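Local structure of epidermal growth factor receptor pathway substrate 8-like protein 1 (Mus musculus, 2CY5) at residues Y11-G22 / Q106-L117. The protein probably binds peptide motifs of partner proteins through its phosphotyrosine-binding (PTB) domain, and is related to the EGF receptor pathway substrate EPS8. Residues are numbered along the deposited sequence; the frame is centred on the assembly and turned at random.
Sequences YHVNHLVTFCLG and QPDVHFFQGLLL
H15 and F112, a non-hydrogen-bonded pair on antiparallel strands, meet as an offset edge-to-face aromatic pair: the histidine turns its edge to the phenylalanine face, the planes at 76° and H15 CD2 3.7 Å from F112 CE2. With CG anti to the backbone N (chi1 168°), the H15 ring also reaches along its own strand, where NE2 meets T18 OG1 at 2.9 Å. That hydroxyl holds a second partner across the strands, H110 ND1 at 2.8 Å, the oxygen lying near the plane of that ring, at its edge; one oxygen therefore links two imidazoles and probably limits the rotation of both. On the opposite face of the sheet, V17, F19, V109 and F111 form an apolar cluster. V109 CB sits over one face of the F19 ring in a CH-pi contact, 4.0 Å from its centroid, while F19 CE2 and V17 CG1 both approach the edge of F111; V17 and F19 also pack on helix 30-42. Further along the same face the polar pair N14 and Q113 lie side by side, and N14 ND2 gives Q113 OE1 an almost straight bond (3.0 Å, 177°) in the plane of the asparagine amide. An alanine in place of N14 would take away this donor and probably leave the Q113 amide freer to turn, with less packing against L115. Between these two zones L16 N and, weakly, V17 N both point to F111 O, a classic beta bulge that shifts the register by one. Near the strand end C20 SG forms a disulfide with C20 of the second subunit, and D108 makes a salt bridge to R104 of that subunit. Within the sheet, strand 9-20 lies between strands 108-114 and 49-55, the first strand paired with the last, as expected of the PH-like fold of PTB domains.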
ATOM      1  N   TYR A  11      -6.213  13.206 -15.152  1.00 37.62           N
ATOM      2  CA  TYR A  11      -7.627  13.282 -14.908  1.00 39.09           C
ATOM      3  C   TYR A  11      -7.860  13.597 -13.408  1.00 41.63           C
ATOM      4  O   TYR A  11      -7.032  13.180 -12.508  1.00 41.84           O
ATOM      5  CB  TYR A  11      -8.238  11.921 -15.142  1.00 37.01           C
ATOM      6  CG  TYR A  11      -7.881  11.429 -16.494  1.00 39.58           C
ATOM      7  CD1 TYR A  11      -6.763  10.575 -16.681  1.00 39.60           C
ATOM      8  CD2 TYR A  11      -8.657  11.804 -17.613  1.00 35.34           C
ATOM      9  CE1 TYR A  11      -6.413  10.068 -17.957  1.00 35.49           C
ATOM     10  CE2 TYR A  11      -8.336  11.263 -18.920  1.00 38.61           C
ATOM     11  CZ  TYR A  11      -7.255  10.411 -19.076  1.00 38.69           C
ATOM     12  OH  TYR A  11      -6.924   9.846 -20.238  1.00 35.46           O
ATOM     13  N   HIS A  12      -8.828  14.444 -13.136  1.00 37.12           N
ATOM     14  CA  HIS A  12      -9.152  14.626 -11.732  1.00 38.61           C
ATOM     15  C   HIS A  12     -10.156  13.510 -11.378  1.00 40.16           C
ATOM     16  O   HIS A  12     -11.097  13.233 -12.157  1.00 33.54           O
ATOM     17  CB  HIS A  12      -9.800  15.944 -11.483  1.00 44.97           C
ATOM     18  CG  HIS A  12      -8.846  17.089 -11.631  1.00 48.17           C
ATOM     19  ND1 HIS A  12      -8.400  17.821 -10.549  1.00 54.61           N
ATOM     20  CD2 HIS A  12      -8.186  17.554 -12.714  1.00 44.15           C
ATOM     21  CE1 HIS A  12      -7.509  18.687 -10.975  1.00 54.08           C
ATOM     22  NE2 HIS A  12      -7.362  18.544 -12.284  1.00 50.97           N
ATOM     23  N   VAL A  13      -9.931  12.843 -10.217  1.00 35.71           N
ATOM     24  CA  VAL A  13     -10.887  11.836  -9.819  1.00 37.38           C
ATOM     25  C   VAL A  13     -11.055  11.981  -8.300  1.00 33.24           C
ATOM     26  O   VAL A  13     -10.247  12.656  -7.678  1.00 36.01           O
ATOM     27  CB  VAL A  13     -10.291  10.371 -10.079  1.00 33.46           C
ATOM     28  CG1 VAL A  13     -10.010  10.194 -11.573  1.00 35.94           C
ATOM     29  CG2 VAL A  13      -9.047  10.219  -9.265  1.00 35.10           C
ATOM     30  N   ASN A  14     -11.989  11.224  -7.760  1.00 33.38           N
ATOM     31  CA  ASN A  14     -12.132  11.119  -6.293  1.00 32.25           C
ATOM     32  C   ASN A  14     -11.765   9.684  -5.939  1.00 34.04           C
ATOM     33  O   ASN A  14     -12.430   8.720  -6.355  1.00 33.90           O
ATOM     34  CB  ASN A  14     -13.644  11.287  -5.930  1.00 33.25           C
ATOM     35  CG  ASN A  14     -14.064  12.799  -5.953  1.00 39.00           C
ATOM     36  OD1 ASN A  14     -13.284  13.605  -5.806  1.00 41.50           O
ATOM     37  ND2 ASN A  14     -15.270  13.070  -6.185  1.00 39.92           N
ATOM     38  N   HIS A  15     -10.789   9.529  -5.097  1.00 32.85           N
ATOM     39  CA  HIS A  15     -10.520   8.134  -4.672  1.00 30.92           C
ATOM     40  C   HIS A  15     -11.619   7.754  -3.690  1.00 33.33           C
ATOM     41  O   HIS A  15     -11.982   8.579  -2.797  1.00 37.34           O
ATOM     42  CB  HIS A  15      -9.137   8.185  -3.986  1.00 29.26           C
ATOM     43  CG  HIS A  15      -8.869   6.901  -3.254  1.00 39.28           C
ATOM     44  ND1 HIS A  15      -9.149   6.713  -1.890  1.00 34.89           N
ATOM     45  CD2 HIS A  15      -8.407   5.704  -3.707  1.00 36.73           C
ATOM     46  CE1 HIS A  15      -8.872   5.456  -1.557  1.00 41.68           C
ATOM     47  NE2 HIS A  15      -8.412   4.818  -2.636  1.00 38.39           N
ATOM     48  N   LEU A  16     -12.207   6.596  -3.776  1.00 31.27           N
ATOM     49  CA  LEU A  16     -13.254   6.237  -2.840  1.00 28.34           C
ATOM     50  C   LEU A  16     -12.702   5.243  -1.783  1.00 39.61           C
ATOM     51  O   LEU A  16     -12.959   5.474  -0.641  1.00 35.62           O
ATOM     52  CB  LEU A  16     -14.379   5.526  -3.531  1.00 32.61           C
ATOM     53  CG  LEU A  16     -15.011   6.473  -4.621  1.00 31.65           C
ATOM     54  CD1 LEU A  16     -16.257   5.685  -5.211  1.00 36.85           C
ATOM     55  CD2 LEU A  16     -15.550   7.724  -3.893  1.00 34.72           C
ATOM     56  N   VAL A  17     -12.030   4.149  -2.165  1.00 31.47           N
ATOM     57  CA  VAL A  17     -11.560   3.152  -1.150  1.00 32.76           C
ATOM     58  C   VAL A  17     -10.479   2.244  -1.828  1.00 33.54           C
ATOM     59  O   VAL A  17     -10.421   2.158  -3.092  1.00 31.15           O
ATOM     60  CB  VAL A  17     -12.827   2.199  -0.772  1.00 27.89           C
ATOM     61  CG1 VAL A  17     -13.073   1.078  -1.797  1.00 33.78           C
ATOM     62  CG2 VAL A  17     -12.484   1.536   0.572  1.00 43.79           C
ATOM     63  N   THR A  18      -9.538   1.707  -1.031  1.00 27.81           N
ATOM     64  CA  THR A  18      -8.588   0.722  -1.466  1.00 29.34           C
ATOM     65  C   THR A  18      -8.744  -0.416  -0.425  1.00 32.35           C
ATOM     66  O   THR A  18      -8.757  -0.115   0.834  1.00 32.04           O
ATOM     67  CB  THR A  18      -7.251   1.277  -1.388  1.00 32.21           C
ATOM     68  OG1 THR A  18      -7.062   2.312  -2.376  1.00 37.62           O
ATOM     69  CG2 THR A  18      -6.207   0.126  -1.624  1.00 34.97           C
ATOM     70  N   PHE A  19      -8.881  -1.663  -0.817  1.00 30.47           N
ATOM     71  CA  PHE A  19      -8.976  -2.740   0.149  1.00 32.56           C
ATOM     72  C   PHE A  19      -8.252  -3.956  -0.390  1.00 34.99           C
ATOM     73  O   PHE A  19      -8.098  -4.083  -1.628  1.00 31.99           O
ATOM     74  CB  PHE A  19     -10.475  -3.006   0.522  1.00 37.88           C
ATOM     75  CG  PHE A  19     -11.340  -3.558  -0.605  1.00 37.80           C
ATOM     76  CD1 PHE A  19     -11.202  -4.833  -1.034  1.00 34.79           C
ATOM     77  CD2 PHE A  19     -12.304  -2.695  -1.200  1.00 41.24           C
ATOM     78  CE1 PHE A  19     -12.034  -5.338  -2.113  1.00 37.46           C
ATOM     79  CE2 PHE A  19     -13.145  -3.156  -2.266  1.00 39.27           C
ATOM     80  CZ  PHE A  19     -13.014  -4.449  -2.719  1.00 36.04           C
ATOM     81  N   CYS A  20      -7.746  -4.832   0.485  1.00 30.68           N
ATOM     82  CA  CYS A  20      -6.896  -5.973   0.051  1.00 30.94           C
ATOM     83  C   CYS A  20      -7.846  -7.058  -0.402  1.00 31.82           C
ATOM     84  O   CYS A  20      -8.990  -7.213   0.111  1.00 33.19           O
ATOM     85  CB  CYS A  20      -6.046  -6.590   1.318  1.00 39.30           C
ATOM     86  SG  CYS A  20      -5.196  -5.012   1.898  1.00 56.44           S
ATOM     87  N   LEU A  21      -7.351  -7.820  -1.311  1.00 30.31           N
ATOM     88  CA  LEU A  21      -8.148  -8.991  -1.839  1.00 36.71           C
ATOM     89  C   LEU A  21      -7.525 -10.276  -1.366  1.00 42.58           C
ATOM     90  O   LEU A  21      -6.441 -10.556  -1.759  1.00 45.09           O
ATOM     91  CB  LEU A  21      -8.106  -9.200  -3.348  1.00 41.21           C
ATOM     92  CG  LEU A  21      -8.926  -8.335  -4.179  1.00 48.95           C
ATOM     93  CD1 LEU A  21      -8.822  -8.738  -5.607  1.00 35.88           C
ATOM     94  CD2 LEU A  21     -10.394  -8.544  -3.736  1.00 49.32           C
ATOM     95  N   GLY A  22      -8.225 -11.066  -0.603  1.00 45.98           N
ATOM     96  CA  GLY A  22      -7.677 -12.348  -0.146  1.00 50.09           C
ATOM     97  C   GLY A  22      -8.403 -13.507  -0.859  1.00 52.59           C
ATOM     98  O   GLY A  22      -9.584 -13.367  -1.185  1.00 48.25           O
ATOM     99  N   GLN A 106      -0.783  -9.647  -0.913  1.00 37.21           N
ATOM    100  CA  GLN A 106      -2.059  -9.799  -1.610  1.00 34.61           C
ATOM    101  C   GLN A 106      -2.261  -8.620  -2.553  1.00 32.90           C
ATOM    102  O   GLN A 106      -1.704  -7.539  -2.321  1.00 28.67           O
ATOM    103  CB  GLN A 106      -3.164  -9.779  -0.603  1.00 32.27           C
ATOM    104  CG  GLN A 106      -3.269 -11.149   0.218  1.00 44.93           C
ATOM    105  CD  GLN A 106      -4.300 -11.126   1.374  1.00 56.54           C
ATOM    106  OE1 GLN A 106      -4.766 -10.020   1.868  1.00 55.14           O
ATOM    107  NE2 GLN A 106      -4.638 -12.370   1.866  1.00 61.43           N
ATOM    108  N   PRO A 107      -3.095  -8.818  -3.585  1.00 34.38           N
ATOM    109  CA  PRO A 107      -3.355  -7.688  -4.519  1.00 33.73           C
ATOM    110  C   PRO A 107      -4.366  -6.739  -3.784  1.00 30.88           C
ATOM    111  O   PRO A 107      -5.005  -7.101  -2.780  1.00 32.18           O
ATOM    112  CB  PRO A 107      -4.137  -8.297  -5.660  1.00 39.04           C
ATOM    113  CG  PRO A 107      -4.362  -9.794  -5.260  1.00 40.81           C
ATOM    114  CD  PRO A 107      -3.610 -10.118  -4.073  1.00 33.94           C
ATOM    115  N   ASP A 108      -4.523  -5.518  -4.325  1.00 27.94           N
ATOM    116  CA  ASP A 108      -5.473  -4.576  -3.708  1.00 32.57           C
ATOM    117  C   ASP A 108      -6.445  -4.144  -4.848  1.00 31.65           C
ATOM    118  O   ASP A 108      -5.990  -4.073  -6.060  1.00 32.26           O
ATOM    119  CB  ASP A 108      -4.711  -3.295  -3.381  1.00 34.73           C
ATOM    120  CG  ASP A 108      -3.633  -3.484  -2.294  1.00 43.99           C
ATOM    121  OD1 ASP A 108      -4.120  -4.115  -1.337  1.00 39.93           O
ATOM    122  OD2 ASP A 108      -2.432  -3.010  -2.385  1.00 43.90           O
ATOM    123  N   VAL A 109      -7.661  -3.818  -4.399  1.00 30.61           N
ATOM    124  CA  VAL A 109      -8.653  -3.224  -5.289  1.00 28.29           C
ATOM    125  C   VAL A 109      -8.694  -1.704  -4.982  1.00 31.38           C
ATOM    126  O   VAL A 109      -8.879  -1.341  -3.806  1.00 32.02           O
ATOM    127  CB  VAL A 109     -10.000  -3.821  -5.006  1.00 37.34           C
ATOM    128  CG1 VAL A 109     -11.117  -2.927  -5.730  1.00 40.37           C
ATOM    129  CG2 VAL A 109      -9.916  -5.313  -5.460  1.00 35.44           C
ATOM    130  N   HIS A 110      -8.537  -0.846  -5.979  1.00 30.16           N
ATOM    131  CA  HIS A 110      -8.687   0.590  -5.736  1.00 29.74           C
ATOM    132  C   HIS A 110      -9.989   1.075  -6.569  1.00 35.52           C
ATOM    133  O   HIS A 110     -10.152   0.735  -7.783  1.00 34.48           O
ATOM    134  CB  HIS A 110      -7.528   1.334  -6.287  1.00 31.63           C
ATOM    135  CG  HIS A 110      -6.177   0.916  -5.758  1.00 35.93           C
ATOM    136  ND1 HIS A 110      -5.654   1.439  -4.589  1.00 36.85           N
ATOM    137  CD2 HIS A 110      -5.258   0.010  -6.219  1.00 39.14           C
ATOM    138  CE1 HIS A 110      -4.481   0.845  -4.349  1.00 40.63           C
ATOM    139  NE2 HIS A 110      -4.224  -0.027  -5.308  1.00 38.19           N
ATOM    140  N   PHE A 111     -10.889   1.811  -5.927  1.00 30.23           N
ATOM    141  CA  PHE A 111     -12.055   2.362  -6.638  1.00 30.84           C
ATOM    142  C   PHE A 111     -11.944   3.886  -6.656  1.00 34.72           C
ATOM    143  O   PHE A 111     -11.681   4.564  -5.585  1.00 34.52           O
ATOM    144  CB  PHE A 111     -13.343   2.007  -5.911  1.00 33.20           C
ATOM    145  CG  PHE A 111     -13.952   0.719  -6.299  1.00 34.26           C
ATOM    146  CD1 PHE A 111     -14.608   0.580  -7.476  1.00 34.86           C
ATOM    147  CD2 PHE A 111     -13.908  -0.357  -5.403  1.00 34.97           C
ATOM    148  CE1 PHE A 111     -15.277  -0.602  -7.809  1.00 33.53           C
ATOM    149  CE2 PHE A 111     -14.568  -1.579  -5.696  1.00 31.70           C
ATOM    150  CZ  PHE A 111     -15.292  -1.733  -6.914  1.00 32.59           C
ATOM    151  N   PHE A 112     -12.248   4.450  -7.865  1.00 34.78           N
ATOM    152  CA  PHE A 112     -12.237   5.921  -8.087  1.00 27.49           C
ATOM    153  C   PHE A 112     -13.497   6.308  -8.784  1.00 35.39           C
ATOM    154  O   PHE A 112     -14.089   5.522  -9.513  1.00 34.69           O
ATOM    155  CB  PHE A 112     -11.034   6.376  -8.926  1.00 33.09           C
ATOM    156  CG  PHE A 112      -9.713   5.944  -8.379  1.00 33.89           C
ATOM    157  CD1 PHE A 112      -9.171   4.655  -8.709  1.00 31.36           C
ATOM    158  CD2 PHE A 112      -8.941   6.791  -7.655  1.00 32.14           C
ATOM    159  CE1 PHE A 112      -7.852   4.272  -8.345  1.00 32.19           C
ATOM    160  CE2 PHE A 112      -7.560   6.436  -7.227  1.00 33.66           C
ATOM    161  CZ  PHE A 112      -7.017   5.167  -7.602  1.00 34.37           C
ATOM    162  N   GLN A 113     -13.979   7.492  -8.450  1.00 37.18           N
ATOM    163  CA  GLN A 113     -15.241   8.040  -9.032  1.00 39.34           C
ATOM    164  C   GLN A 113     -14.727   8.989 -10.053  1.00 37.83           C
ATOM    165  O   GLN A 113     -13.828   9.781  -9.817  1.00 37.00           O
ATOM    166  CB  GLN A 113     -15.929   8.884  -8.021  1.00 44.24           C
ATOM    167  CG  GLN A 113     -17.197   9.398  -8.447  1.00 52.76           C
ATOM    168  CD  GLN A 113     -17.864  10.021  -7.256  1.00 57.58           C
ATOM    169  OE1 GLN A 113     -17.272  10.847  -6.469  1.00 56.97           O
ATOM    170  NE2 GLN A 113     -19.101   9.628  -7.087  1.00 57.36           N
ATOM    171  N   GLY A 114     -15.265   8.960 -11.253  1.00 42.67           N
ATOM    172  CA  GLY A 114     -14.660   9.862 -12.230  1.00 45.22           C
ATOM    173  C   GLY A 114     -15.489  11.150 -12.067  1.00 40.73           C
ATOM    174  O   GLY A 114     -16.576  11.072 -11.475  1.00 37.20           O
ATOM    175  N   LEU A 115     -14.976  12.300 -12.525  1.00 39.43           N
ATOM    176  CA  LEU A 115     -15.806  13.488 -12.484  1.00 37.80           C
ATOM    177  C   LEU A 115     -16.347  13.779 -13.945  1.00 36.60           C
ATOM    178  O   LEU A 115     -17.028  12.969 -14.584  1.00 33.88           O
ATOM    179  CB  LEU A 115     -14.954  14.603 -12.001  1.00 32.43           C
ATOM    180  CG  LEU A 115     -14.309  14.115 -10.631  1.00 42.07           C
ATOM    181  CD1 LEU A 115     -13.219  15.062 -10.098  1.00 43.62           C
ATOM    182  CD2 LEU A 115     -15.540  14.104  -9.639  1.00 38.15           C
ATOM    183  N   LEU A 116     -15.949  14.914 -14.484  1.00 35.45           N
ATOM    184  CA  LEU A 116     -16.517  15.244 -15.827  1.00 37.57           C
ATOM    185  C   LEU A 116     -16.096  14.228 -16.944  1.00 38.15           C
ATOM    186  O   LEU A 116     -16.920  13.851 -17.777  1.00 35.55           O
ATOM    187  CB  LEU A 116     -16.099  16.700 -16.201  1.00 35.56           C
ATOM    188  CG  LEU A 116     -16.874  17.225 -17.429  1.00 38.93           C
ATOM    189  CD1 LEU A 116     -18.403  17.294 -17.340  1.00 36.92           C
ATOM    190  CD2 LEU A 116     -16.344  18.686 -17.463  1.00 35.80           C
ATOM    191  N   LEU A 117     -14.862  13.745 -16.893  1.00 34.66           N
ATOM    192  CA  LEU A 117     -14.383  12.781 -17.850  1.00 38.54           C
ATOM    193  C   LEU A 117     -14.811  11.327 -17.649  1.00 42.01           C
ATOM    194  O   LEU A 117     -14.540  10.539 -18.488  1.00 49.13           O
ATOM    195  CB  LEU A 117     -12.858  12.932 -18.027  1.00 39.78           C
ATOM    196  CG  LEU A 117     -12.571  14.354 -18.620  1.00 48.13           C
ATOM    197  CD1 LEU A 117     -11.092  14.706 -18.685  1.00 44.38           C
ATOM    198  CD2 LEU A 117     -13.155  14.408 -20.115  1.00 43.54           C
TER